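Local coordinates for protein putative polysaccharide binding proteins (DUF1812) (Bacteroides thetaiotaomicron VPI-5482, PDB 3GF8) that is of unproven function but, as a FimB/Mfa2-family lipoprotein, probably takes part in fimbrial assembly at the bacterial outer membrane, at residues A[14-19]-A[70-75]; A[34-39]-A[143-148]; A[40-43]-A[49-52]; A[76-81]-A[99-104]. All coordinates share one frame; numbering follows the deposited sequence. Where two conformers were deposited one is given.

The four contacts lie in one part of the chain and share its beta framework. Contacts 3 and 4 are the nearest pair, with centres about 6 Å apart. Two probable hydrogen bonds join contacts 3 and 4: Tyr42 N to Met80 O and Tyr50 N to Ser99 O, each 2.8 Å. Contact 1 is about 13 Å from contact 3, centre to centre. Leu72 and Val70 of contact 1 pack on Phe52 of contact 3, and Leu72 also packs on Phe79 of 76-81. Contact 2 is about 20 Å from contact 1, centre to centre, yet Lys19 O and Ile143 N approach to 2.7 Å, a probable hydrogen bond.

Contact 1 of 4, residues A[14-19]-A[70-75]; sequences CRLSVK and VELPVG
Leu16 and Val70 meet where strand 16-21 runs antiparallel to strand 68-70. This pairing belongs to a beta framework whose sequence family is grouped with the transthyretin-like folds. Between 14-19 and 70-75 the backbone link is a single hydrogen bond; Val18 and Met68 continue the pairing. Val70 N donates a hydrogen bond to Leu16 O at 3.0 Å. The bond is close to straight, 167° at the hydrogen.

Leu16 has the most surface buried by the contact. Its CG stands anti to the backbone N (chi1 178°). This carries the CD2 branch over to the loop that follows Val70. There it meets CD2 of Leu72 at 3.5 Å, a close methyl-to-methyl touch. Leu72 CB lies a little farther from the same methyl, Leu16 CD2, at 3.9 Å. The two leucine side chains slant across one another.

Val70 is nearly as well covered. Its CG2 sits beside its own backbone N, and its CB lies 3.9 Å from Leu16 O. Val70 thus meets the facing strand at two points, the Leu16 carbonyl and the Val18 side chain.

All four touching residues are buried. Phe79 of strand 75-83 packs against Leu16, Val18 and Leu72, while Phe52 of strand 50-57 touches Val70 and Leu72. On its other side, strand 16-21 bonds to Gln139 and Glu141 of strand 139-158. The contact thus joins strand 16-21 and the loop after strand 68-70 to apolar side chains of strands 50-57 and 75-83. Its last touch is between methyls: Val18 CG2 rests 3.8 Å from Val70 CG2.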
loop_
_atom_site.group_PDB
_atom_site.type_symbol
_atom_site.label_atom_id
_atom_site.label_comp_id
_atom_site.label_asym_id
_atom_site.label_seq_id
_atom_site.Cartn_x
_atom_site.Cartn_y
_atom_site.Cartn_z
ATOM N N CYS A 14 32.724 -5.118 17.836
ATOM C CA CYS A 14 31.295 -5.426 17.982
ATOM C C CYS A 14 30.546 -5.137 16.703
ATOM O O CYS A 14 31.027 -4.424 15.823
ATOM C CB CYS A 14 30.687 -4.621 19.117
ATOM S SG CYS A 14 31.497 -4.997 20.687
ATOM N N ARG A 15 29.350 -5.678 16.591
ATOM C CA ARG A 15 28.646 -5.601 15.343
ATOM C C ARG A 15 27.234 -5.064 15.599
ATOM O O ARG A 15 26.621 -5.322 16.660
ATOM C CB ARG A 15 28.681 -6.960 14.630
ATOM C CG ARG A 15 30.063 -7.333 14.067
ATOM N N LEU A 16 26.775 -4.260 14.634
ATOM C CA LEU A 16 25.483 -3.613 14.646
ATOM C C LEU A 16 24.631 -4.375 13.658
ATOM O O LEU A 16 25.022 -4.510 12.500
ATOM C CB LEU A 16 25.643 -2.181 14.197
ATOM C CG LEU A 16 24.425 -1.265 14.066
ATOM C CD1 LEU A 16 23.761 -1.087 15.386
ATOM C CD2 LEU A 16 24.917 0.094 13.535
ATOM N N SER A 17 23.497 -4.898 14.107
ATOM C CA SER A 17 22.573 -5.672 13.252
ATOM C C SER A 17 21.230 -5.006 13.163
ATOM O O SER A 17 20.845 -4.287 14.076
ATOM C CB SER A 17 22.341 -7.046 13.848
ATOM O OG SER A 17 23.456 -7.850 13.572
ATOM N N VAL A 18 20.492 -5.272 12.084
ATOM C CA VAL A 18 19.155 -4.720 11.911
ATOM C C VAL A 18 18.194 -5.862 11.756
ATOM O O VAL A 18 18.429 -6.771 10.985
ATOM C CB VAL A 18 19.046 -3.748 10.706
ATOM C CG1 VAL A 18 17.601 -3.296 10.520
ATOM C CG2 VAL A 18 19.962 -2.551 10.898
ATOM N N LYS A 19 17.139 -5.838 12.560
ATOM C CA LYS A 19 16.042 -6.769 12.453
ATOM C C LYS A 19 14.908 -6.004 11.784
ATOM O O LYS A 19 14.628 -4.863 12.165
ATOM C CB LYS A 19 15.629 -7.205 13.854
ATOM C CG LYS A 19 14.407 -8.124 13.940
ATOM C CD LYS A 19 14.322 -8.780 15.312
ATOM C CE LYS A 19 13.300 -9.929 15.368
ATOM N NZ LYS A 19 11.931 -9.444 15.065
ATOM N N VAL A 70 25.369 -4.646 9.506
ATOM C CA VAL A 70 25.681 -3.319 8.971
ATOM C C VAL A 70 27.053 -2.835 9.506
ATOM O O VAL A 70 27.173 -2.563 10.697
ATOM C CB VAL A 70 24.559 -2.287 9.379
ATOM C CG1 VAL A 70 24.912 -0.871 8.928
ATOM C CG2 VAL A 70 23.150 -2.707 8.846
ATOM N N GLU A 71 28.075 -2.720 8.643
ATOM C CA GLU A 71 29.392 -2.181 9.046
ATOM C C GLU A 71 29.307 -0.673 9.186
ATOM O O GLU A 71 29.085 0.023 8.214
ATOM C CB GLU A 71 30.478 -2.535 8.026
ATOM C CG GLU A 71 31.838 -1.843 8.261
ATOM C CD GLU A 71 32.530 -2.326 9.513
ATOM O OE1 GLU A 71 32.506 -3.550 9.758
ATOM O OE2 GLU A 71 33.100 -1.486 10.247
ATOM N N LEU A 72 29.502 -0.176 10.393
ATOM C CA LEU A 72 29.272 1.216 10.690
ATOM C C LEU A 72 30.272 1.652 11.736
ATOM O O LEU A 72 30.591 0.901 12.674
ATOM C CB LEU A 72 27.826 1.386 11.218
ATOM C CG LEU A 72 27.048 2.615 10.727
ATOM C CD1 LEU A 72 27.161 2.698 9.239
ATOM C CD2 LEU A 72 25.580 2.594 11.123
ATOM N N PRO A 73 30.806 2.859 11.594
ATOM C CA PRO A 73 31.682 3.335 12.671
ATOM C C PRO A 73 30.878 3.681 13.902
ATOM O O PRO A 73 29.669 3.837 13.830
ATOM C CB PRO A 73 32.303 4.594 12.089
ATOM C CG PRO A 73 31.937 4.591 10.651
ATOM C CD PRO A 73 30.699 3.826 10.500
ATOM N N VAL A 74 31.530 3.796 15.036
ATOM C CA VAL A 74 30.872 4.339 16.195
ATOM C C VAL A 74 30.226 5.641 15.756
ATOM O O VAL A 74 30.810 6.373 14.978
ATOM C CB VAL A 74 31.881 4.660 17.296
ATOM C CG1 VAL A 74 31.201 5.426 18.454
ATOM C CG2 VAL A 74 32.571 3.389 17.753
ATOM N N GLY A 75 29.014 5.916 16.223
ATOM C CA GLY A 75 28.393 7.210 15.994
ATOM C C GLY A 75 26.887 7.182 16.092
ATOM O O GLY A 75 26.298 6.169 16.490
#

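Contact 2 of 4, residues A[34-39]-A[143-148]; sequences AQVDKV and INLIRD
Leu145 and Val36 touch inside a beta framework that is probably transthyretin-like, as its family's clan suggests. The backbones are well apart here: Val36 and Leu145, the closest pair, have CA atoms 9.7 Å from each other. Side chains and one water bridge the distance. Leu145 lies on strand 139-158, and Val36 is the first residue to leave helical geometry after helix 32-35.

Leu145 buries the most surface in this contact. With chi1 at -67°, its CG sits beside the backbone N, and the CD1 methyl reaches toward the valine. CD1 lies 4.2 Å from Val36 CG2, a relaxed apolar contact. Ala83 and Trp124 also pack against Val36, so the leucine adds to an apolar cluster that spans several strands.

Two residues on, Arg147 points to the same side of the strand. Its chain is nearly extended, which takes the guanidinium toward the end of helix 32-35. Its NE is bonded to Thr149 O, a link that helps fix the rotation of the group. Thr122 and Ser265 touch the same side chain. Arg147 NH1 stays 4.3 Å from Gln35 OE1, and a water joins the two. That water approaches the guanidinium at its edge, in plane. It accepts from Arg147 NH1 at 2.8 Å and donates to Gln35 OE1 at 2.6 Å.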
loop_
_atom_site.group_PDB
_atom_site.type_symbol
_atom_site.label_atom_id
_atom_site.label_comp_id
_atom_site.label_asym_id
_atom_site.label_seq_id
_atom_site.Cartn_x
_atom_site.Cartn_y
_atom_site.Cartn_z
ATOM N N ALA A 34 7.656 -14.509 6.015
ATOM C CA ALA A 34 6.681 -15.080 5.069
ATOM C C ALA A 34 6.442 -14.260 3.787
ATOM O O ALA A 34 6.158 -14.841 2.743
ATOM C CB ALA A 34 5.323 -15.324 5.784
ATOM N N GLN A 35 6.557 -12.931 3.863
ATOM C CA GLN A 35 6.118 -12.036 2.792
ATOM C C GLN A 35 7.165 -11.105 2.167
ATOM O O GLN A 35 6.991 -10.679 1.040
ATOM C CB GLN A 35 4.976 -11.155 3.315
ATOM C CG GLN A 35 3.778 -11.969 3.747
ATOM C CD GLN A 35 2.585 -11.123 4.093
ATOM O OE1 GLN A 35 2.398 -10.038 3.551
ATOM N NE2 GLN A 35 1.755 -11.617 5.009
ATOM N N VAL A 36 8.217 -10.736 2.893
ATOM C CA VAL A 36 9.104 -9.714 2.418
ATOM C C VAL A 36 10.347 -10.374 1.876
ATOM O O VAL A 36 11.076 -11.017 2.624
ATOM C CB VAL A 36 9.473 -8.728 3.532
ATOM C CG1 VAL A 36 10.387 -7.619 2.979
ATOM C CG2 VAL A 36 8.225 -8.117 4.132
ATOM N N ASP A 37 10.593 -10.231 0.582
ATOM C CA ASP A 37 11.789 -10.823 -0.022
ATOM C C ASP A 37 12.861 -9.820 -0.451
ATOM O O ASP A 37 13.808 -10.207 -1.107
ATOM C CB ASP A 37 11.419 -11.751 -1.185
ATOM C CG ASP A 37 11.035 -11.026 -2.480
ATOM O OD1 ASP A 37 11.117 -9.765 -2.640
ATOM O OD2 ASP A 37 10.659 -11.782 -3.394
ATOM N N LYS A 38 12.742 -8.550 -0.066
ATOM C CA LYS A 38 13.848 -7.606 -0.302
ATOM C C LYS A 38 13.722 -6.452 0.653
ATOM O O LYS A 38 12.633 -5.893 0.841
ATOM C CB LYS A 38 13.838 -7.108 -1.756
ATOM C CG LYS A 38 14.865 -5.973 -2.068
ATOM C CD LYS A 38 14.762 -5.468 -3.519
ATOM C CE LYS A 38 15.742 -4.355 -3.784
ATOM N NZ LYS A 38 15.576 -3.745 -5.130
ATOM N N VAL A 39 14.839 -6.094 1.274
ATOM C CA VAL A 39 14.893 -4.921 2.136
ATOM C C VAL A 39 16.034 -4.064 1.620
ATOM O O VAL A 39 17.048 -4.597 1.148
ATOM C CB VAL A 39 15.064 -5.315 3.601
ATOM C CG1 VAL A 39 13.814 -6.013 4.116
ATOM C CG2 VAL A 39 16.306 -6.275 3.794
ATOM N N ILE A 143 13.775 -2.325 12.421
ATOM C CA ILE A 143 12.977 -1.542 11.470
ATOM C C ILE A 143 11.534 -2.051 11.437
ATOM O O ILE A 143 11.274 -3.235 11.297
ATOM C CB ILE A 143 13.577 -1.521 10.064
ATOM C CG1 ILE A 143 14.925 -0.777 10.092
ATOM C CG2 ILE A 143 12.648 -0.751 9.109
ATOM C CD1 ILE A 143 14.744 0.807 10.253
ATOM N N ASN A 144 10.600 -1.124 11.616
ATOM C CA ASN A 144 9.187 -1.441 11.554
ATOM C C ASN A 144 8.580 -1.134 10.171
ATOM O O ASN A 144 8.662 -0.006 9.703
ATOM C CB ASN A 144 8.419 -0.681 12.620
ATOM C CG ASN A 144 6.998 -1.109 12.683
ATOM O OD1 ASN A 144 6.710 -2.281 12.856
ATOM N ND2 ASN A 144 6.092 -0.173 12.469
ATOM N N LEU A 145 7.959 -2.149 9.569
ATOM C CA LEU A 145 7.483 -2.079 8.180
ATOM C C LEU A 145 5.985 -1.886 8.101
ATOM O O LEU A 145 5.209 -2.585 8.797
ATOM C CB LEU A 145 7.839 -3.357 7.406
ATOM C CG LEU A 145 9.325 -3.543 7.179
ATOM C CD1 LEU A 145 9.627 -4.919 6.478
ATOM C CD2 LEU A 145 9.838 -2.347 6.418
ATOM N N ILE A 146 5.601 -0.973 7.215
ATOM C CA ILE A 146 4.212 -0.615 6.953
ATOM C C ILE A 146 3.902 -0.856 5.480
ATOM O O ILE A 146 4.607 -0.338 4.593
ATOM C CB ILE A 146 4.008 0.884 7.280
ATOM C CG1 ILE A 146 4.218 1.121 8.793
ATOM C CG2 ILE A 146 2.616 1.375 6.834
ATOM C CD1 ILE A 146 4.131 2.520 9.156
ATOM N N ARG A 147 2.830 -1.596 5.209
ATOM C CA ARG A 147 2.502 -1.946 3.850
ATOM C C ARG A 147 1.848 -0.790 3.174
ATOM O O ARG A 147 0.904 -0.202 3.712
ATOM C CB ARG A 147 1.615 -3.184 3.765
ATOM C CG ARG A 147 1.431 -3.645 2.349
ATOM C CD ARG A 147 0.907 -5.078 2.238
ATOM N NE ARG A 147 0.279 -5.283 0.936
ATOM C CZ ARG A 147 -0.265 -6.419 0.533
ATOM N NH1 ARG A 147 -0.309 -7.477 1.328
ATOM N NH2 ARG A 147 -0.782 -6.499 -0.673
ATOM N N ASP A 148 2.358 -0.457 1.983
ATOM C CA ASP A 148 1.903 0.733 1.260
ATOM C C ASP A 148 1.018 0.416 0.048
ATOM O O ASP A 148 0.232 1.271 -0.419
ATOM C CB ASP A 148 3.130 1.535 0.784
ATOM C CG ASP A 148 3.674 2.494 1.839
ATOM O OD1 ASP A 148 3.089 2.635 2.936
ATOM O OD2 ASP A 148 4.712 3.123 1.551
HETATM O O HOH W 1 0.560 -8.201 3.930
#

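Contact 3 of 4, residues A[40-43]-A[49-52]; sequences ELYV and KYLF
Val43 and Phe52 face each other as an antiparallel hydrogen-bonded pair. Their side chains lie alongside and point the same way. The Phe52 ring turns one face to the valine. Val43 CB sits over it, 4.2 Å from the ring centroid and 11° off the normal, a CH-pi contact. Phe52 CG is wedged between the backbone N and the carbonyl carbon (chi1 60°), which brings CE1 and CZ back beside Val43 CG2. Val43 CG2 is 3.8 Å from Phe52 CE1.

Leu51 comes to Val43 from another direction. Its CD1 meets Val43 CG1 at 4.1 Å, with the two side chains at a slant.

Tyr42 and Tyr50 meet apart from this group. Tyr42 CD2 touches Tyr50 CE1 at 3.9 Å. The Tyr50 ring also has Phe52 N over the centre of one face. The Tyr42 hydroxyl donates to Glu40 OE1 in a short bond of 2.5 Å, from above the carboxylate plane. The other oxygen of Glu40 forms a salt bridge with Lys53. A valine in place of Tyr42 would probably leave Glu40 OE1 without this donor and open a gap beside the Tyr50 ring.

The backbone bonds show why two residues share one partner. Val43 N binds Phe52 O at 2.9 Å. Val43 O accepts from Leu51 N at 2.8 Å and more weakly from Phe52 N. Leu51 and Phe52 both opposite Val43 make a classic beta bulge, here in the hairpin of strands 38-44 and 50-57.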
loop_
_atom_site.group_PDB
_atom_site.type_symbol
_atom_site.label_atom_id
_atom_site.label_comp_id
_atom_site.label_asym_id
_atom_site.label_seq_id
_atom_site.Cartn_x
_atom_site.Cartn_y
_atom_site.Cartn_z
ATOM N N GLU A 40 15.867 -2.741 1.680
ATOM C CA GLU A 40 16.945 -1.852 1.358
ATOM C C GLU A 40 17.005 -0.784 2.436
ATOM O O GLU A 40 16.092 0.048 2.574
ATOM C CB GLU A 40 16.761 -1.277 -0.030
ATOM C CG GLU A 40 17.926 -0.361 -0.519
ATOM C CD GLU A 40 17.813 -0.022 -2.023
ATOM O OE1 GLU A 40 16.924 0.781 -2.437
ATOM O OE2 GLU A 40 18.597 -0.593 -2.794
ATOM N N LEU A 41 18.077 -0.851 3.223
ATOM C CA LEU A 41 18.277 0.033 4.381
ATOM C C LEU A 41 19.022 1.289 3.920
ATOM O O LEU A 41 20.037 1.192 3.245
ATOM C CB LEU A 41 19.103 -0.675 5.467
ATOM C CG LEU A 41 19.212 0.017 6.837
ATOM C CD1 LEU A 41 17.946 -0.146 7.632
ATOM C CD2 LEU A 41 20.417 -0.497 7.632
ATOM N N TYR A 42 18.514 2.449 4.303
ATOM C CA TYR A 42 19.166 3.719 4.023
ATOM C C TYR A 42 19.767 4.233 5.349
ATOM O O TYR A 42 19.070 4.254 6.371
ATOM C CB TYR A 42 18.120 4.690 3.420
ATOM C CG TYR A 42 17.775 4.332 1.988
ATOM C CD1 TYR A 42 16.951 3.260 1.696
ATOM C CD2 TYR A 42 18.340 5.032 0.915
ATOM C CE1 TYR A 42 16.682 2.890 0.364
ATOM C CE2 TYR A 42 18.049 4.693 -0.405
ATOM C CZ TYR A 42 17.229 3.615 -0.672
ATOM O OH TYR A 42 16.952 3.280 -1.976
ATOM N N VAL A 43 21.033 4.644 5.327
ATOM C CA VAL A 43 21.736 5.123 6.522
ATOM C C VAL A 43 22.196 6.566 6.348
ATOM O O VAL A 43 22.832 6.919 5.364
ATOM C CB VAL A 43 22.932 4.244 6.868
ATOM C CG1 VAL A 43 23.667 4.793 8.128
ATOM C CG2 VAL A 43 22.488 2.808 7.094
ATOM N N LYS A 49 22.860 13.683 6.626
ATOM C CA LYS A 49 23.480 13.412 5.332
ATOM C C LYS A 49 23.580 11.907 5.084
ATOM O O LYS A 49 23.949 11.140 5.948
ATOM C CB LYS A 49 24.890 14.005 5.248
ATOM C CG LYS A 49 24.975 15.515 5.464
ATOM C CD LYS A 49 24.537 16.287 4.242
ATOM C CE LYS A 49 24.759 17.771 4.432
ATOM N NZ LYS A 49 24.518 18.446 3.140
ATOM N N TYR A 50 23.261 11.531 3.867
ATOM C CA TYR A 50 23.297 10.166 3.418
ATOM C C TYR A 50 24.683 9.593 3.504
ATOM O O TYR A 50 25.645 10.236 3.116
ATOM C CB TYR A 50 22.865 10.150 1.959
ATOM C CG TYR A 50 22.829 8.834 1.281
ATOM C CD1 TYR A 50 21.905 7.881 1.641
ATOM C CD2 TYR A 50 23.684 8.558 0.204
ATOM C CE1 TYR A 50 21.834 6.681 0.961
ATOM C CE2 TYR A 50 23.618 7.373 -0.471
ATOM C CZ TYR A 50 22.676 6.435 -0.087
ATOM O OH TYR A 50 22.566 5.244 -0.755
ATOM N N LEU A 51 24.758 8.366 3.984
ATOM C CA LEU A 51 26.015 7.632 4.049
ATOM C C LEU A 51 26.033 6.506 3.024
ATOM O O LEU A 51 26.972 6.393 2.244
ATOM C CB LEU A 51 26.218 7.086 5.461
ATOM C CG LEU A 51 26.533 8.197 6.481
ATOM C CD1 LEU A 51 26.556 7.701 7.954
ATOM C CD2 LEU A 51 27.862 8.770 6.135
ATOM N N PHE A 52 24.992 5.675 3.036
ATOM C CA PHE A 52 24.898 4.574 2.083
ATOM C C PHE A 52 23.571 3.872 2.189
ATOM O O PHE A 52 22.809 4.096 3.147
ATOM C CB PHE A 52 26.013 3.539 2.297
ATOM C CG PHE A 52 26.017 2.897 3.655
ATOM C CD1 PHE A 52 25.266 1.759 3.912
ATOM C CD2 PHE A 52 26.834 3.392 4.669
ATOM C CE1 PHE A 52 25.307 1.143 5.162
ATOM C CE2 PHE A 52 26.874 2.776 5.917
ATOM C CZ PHE A 52 26.106 1.662 6.165
#

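Contact 4 of 4, residues A[76-81]-A[99-104]; sequences QYQFMA and STLTDL
Leu104 N binds Leu101 O at 2.9 Å, and this turn sets two leucines toward strand 75-83. Residues 101-103 form a short 3-10 segment. The Asp103 carboxylate ties back to its start: OD2 accepts from Thr100 N at 3.0 Å, met from above the carboxylate plane.

Met80, a selenomethionine, carries the contact from the strand. The bend at chi2 (80°) turns SE toward the loop. Met80 CG lies 3.9 Å from Leu101 CD2, and these two side chains slide past each other in opposite directions. Met80 and Leu104 instead reach tip to tip, SE to CD2. Their spacing is tight in the conformer described, but a second was deposited, so the closeness is doubtful.

Gln78 crosses Leu101 at about a right angle. Its OE1 is 3.8 Å from Leu101 CD1, while its NE2 is bonded to Asn130 of strand 124-133.

Tyr42 of strand 38-44 packs on both Met80 and Leu104. Leu101 of the 3-10 turn and Leu104 just after it thus pack on the Gln78 and Met80 side of the strand. Phe79, between those two, points away from the loop and packs on Leu16, Val18 and Leu72, in a beta framework probably of transthyretin-like type.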
loop_
_atom_site.group_PDB
_atom_site.type_symbol
_atom_site.label_atom_id
_atom_site.label_comp_id
_atom_site.label_asym_id
_atom_site.label_seq_id
_atom_site.Cartn_x
_atom_site.Cartn_y
_atom_site.Cartn_z
ATOM N N GLN A 76 26.273 8.311 15.752
ATOM C CA GLN A 76 24.822 8.429 15.712
ATOM C C GLN A 76 24.302 8.545 14.276
ATOM O O GLN A 76 24.879 9.252 13.450
ATOM C CB GLN A 76 24.390 9.625 16.542
ATOM C CG GLN A 76 24.594 9.358 18.026
ATOM C CD GLN A 76 24.258 10.548 18.877
ATOM O OE1 GLN A 76 23.184 10.602 19.486
ATOM N NE2 GLN A 76 25.172 11.525 18.926
ATOM N N TYR A 77 23.196 7.861 14.003
ATOM C CA TYR A 77 22.674 7.714 12.650
ATOM C C TYR A 77 21.149 7.725 12.671
ATOM O O TYR A 77 20.543 7.512 13.711
ATOM C CB TYR A 77 23.131 6.375 12.059
ATOM C CG TYR A 77 24.616 6.182 12.112
ATOM C CD1 TYR A 77 25.450 6.714 11.130
ATOM C CD2 TYR A 77 25.198 5.487 13.159
ATOM C CE1 TYR A 77 26.831 6.538 11.197
ATOM C CE2 TYR A 77 26.547 5.292 13.222
ATOM C CZ TYR A 77 27.365 5.828 12.262
ATOM O OH TYR A 77 28.709 5.617 12.358
ATOM N N GLN A 78 20.546 7.968 11.516
ATOM C CA GLN A 78 19.159 7.583 11.303
ATOM C C GLN A 78 19.083 6.514 10.239
ATOM O O GLN A 78 19.813 6.574 9.258
ATOM C CB GLN A 78 18.323 8.763 10.914
ATOM C CG GLN A 78 18.295 9.811 11.981
ATOM C CD GLN A 78 17.348 10.923 11.657
ATOM O OE1 GLN A 78 17.554 11.671 10.709
ATOM N NE2 GLN A 78 16.298 11.051 12.464
ATOM N N PHE A 79 18.251 5.498 10.475
ATOM C CA PHE A 79 18.007 4.454 9.493
ATOM C C PHE A 79 16.552 4.516 9.103
ATOM O O PHE A 79 15.679 4.862 9.919
ATOM C CB PHE A 79 18.215 3.014 10.021
ATOM C CG PHE A 79 19.624 2.655 10.506
ATOM C CD1 PHE A 79 20.718 3.491 10.351
ATOM C CD2 PHE A 79 19.825 1.397 11.106
ATOM C CE1 PHE A 79 21.985 3.101 10.836
ATOM C CE2 PHE A 79 21.051 1.000 11.579
ATOM C CZ PHE A 79 22.157 1.851 11.436
HETATM N N MSE A 80 16.299 4.146 7.852
HETATM C CA MSE A 80 14.961 3.856 7.378
HETATM C C MSE A 80 15.115 2.827 6.272
HETATM O O MSE A 80 16.231 2.478 5.930
HETATM C CB MSE A 80 14.185 5.138 6.960
HETATM C CG MSE A 80 14.785 6.025 5.896
HETATM SE SE MSE A 80 14.500 5.379 4.126
HETATM C CE MSE A 80 12.534 5.372 4.007
ATOM N N ALA A 81 14.009 2.300 5.751
ATOM C CA ALA A 81 14.117 1.342 4.675
ATOM C C ALA A 81 12.929 1.392 3.720
ATOM O O ALA A 81 11.890 1.935 4.052
ATOM C CB ALA A 81 14.293 -0.055 5.221
ATOM N N SER A 99 23.598 14.366 -0.187
ATOM C CA SER A 99 22.140 14.256 -0.061
ATOM C C SER A 99 21.653 14.105 1.384
ATOM O O SER A 99 22.389 13.696 2.249
ATOM C CB SER A 99 21.639 13.064 -0.894
ATOM O OG SER A 99 22.211 13.096 -2.203
ATOM N N THR A 100 20.384 14.434 1.632
ATOM C CA THR A 100 19.748 14.239 2.932
ATOM C C THR A 100 18.411 13.512 2.734
ATOM O O THR A 100 18.001 13.288 1.578
ATOM C CB THR A 100 19.487 15.578 3.591
ATOM O OG1 THR A 100 18.508 16.284 2.828
ATOM C CG2 THR A 100 20.777 16.413 3.648
ATOM N N LEU A 101 17.752 13.154 3.846
ATOM C CA LEU A 101 16.486 12.402 3.834
ATOM C C LEU A 101 15.444 12.970 2.893
ATOM O O LEU A 101 14.810 12.225 2.181
ATOM C CB LEU A 101 15.848 12.331 5.237
ATOM C CG LEU A 101 16.172 11.124 6.123
ATOM C CD1 LEU A 101 15.608 11.375 7.504
ATOM C CD2 LEU A 101 15.618 9.820 5.550
ATOM N N THR A 102 15.278 14.289 2.885
ATOM C CA THR A 102 14.206 14.874 2.093
ATOM C C THR A 102 14.450 14.673 0.602
ATOM O O THR A 102 13.516 14.815 -0.185
ATOM C CB THR A 102 14.002 16.360 2.427
ATOM O OG1 THR A 102 15.175 17.111 2.059
ATOM C CG2 THR A 102 13.714 16.564 3.959
ATOM N N ASP A 103 15.686 14.343 0.199
ATOM C CA ASP A 103 15.976 14.001 -1.203
ATOM C C ASP A 103 15.456 12.634 -1.643
ATOM O O ASP A 103 15.418 12.342 -2.855
ATOM C CB ASP A 103 17.484 13.999 -1.477
ATOM C CG ASP A 103 18.099 15.389 -1.406
ATOM O OD1 ASP A 103 17.426 16.358 -1.785
ATOM O OD2 ASP A 103 19.260 15.515 -0.962
ATOM N N LEU A 104 15.163 11.770 -0.672
ATOM C CA LEU A 104 14.786 10.377 -0.940
ATOM C C LEU A 104 13.288 10.302 -1.244
ATOM O O LEU A 104 12.450 10.656 -0.400
ATOM C CB LEU A 104 15.104 9.470 0.262
ATOM C CG LEU A 104 14.942 7.968 0.013
ATOM C CD1 LEU A 104 15.880 7.587 -1.066
ATOM C CD2 LEU A 104 15.207 7.120 1.249
#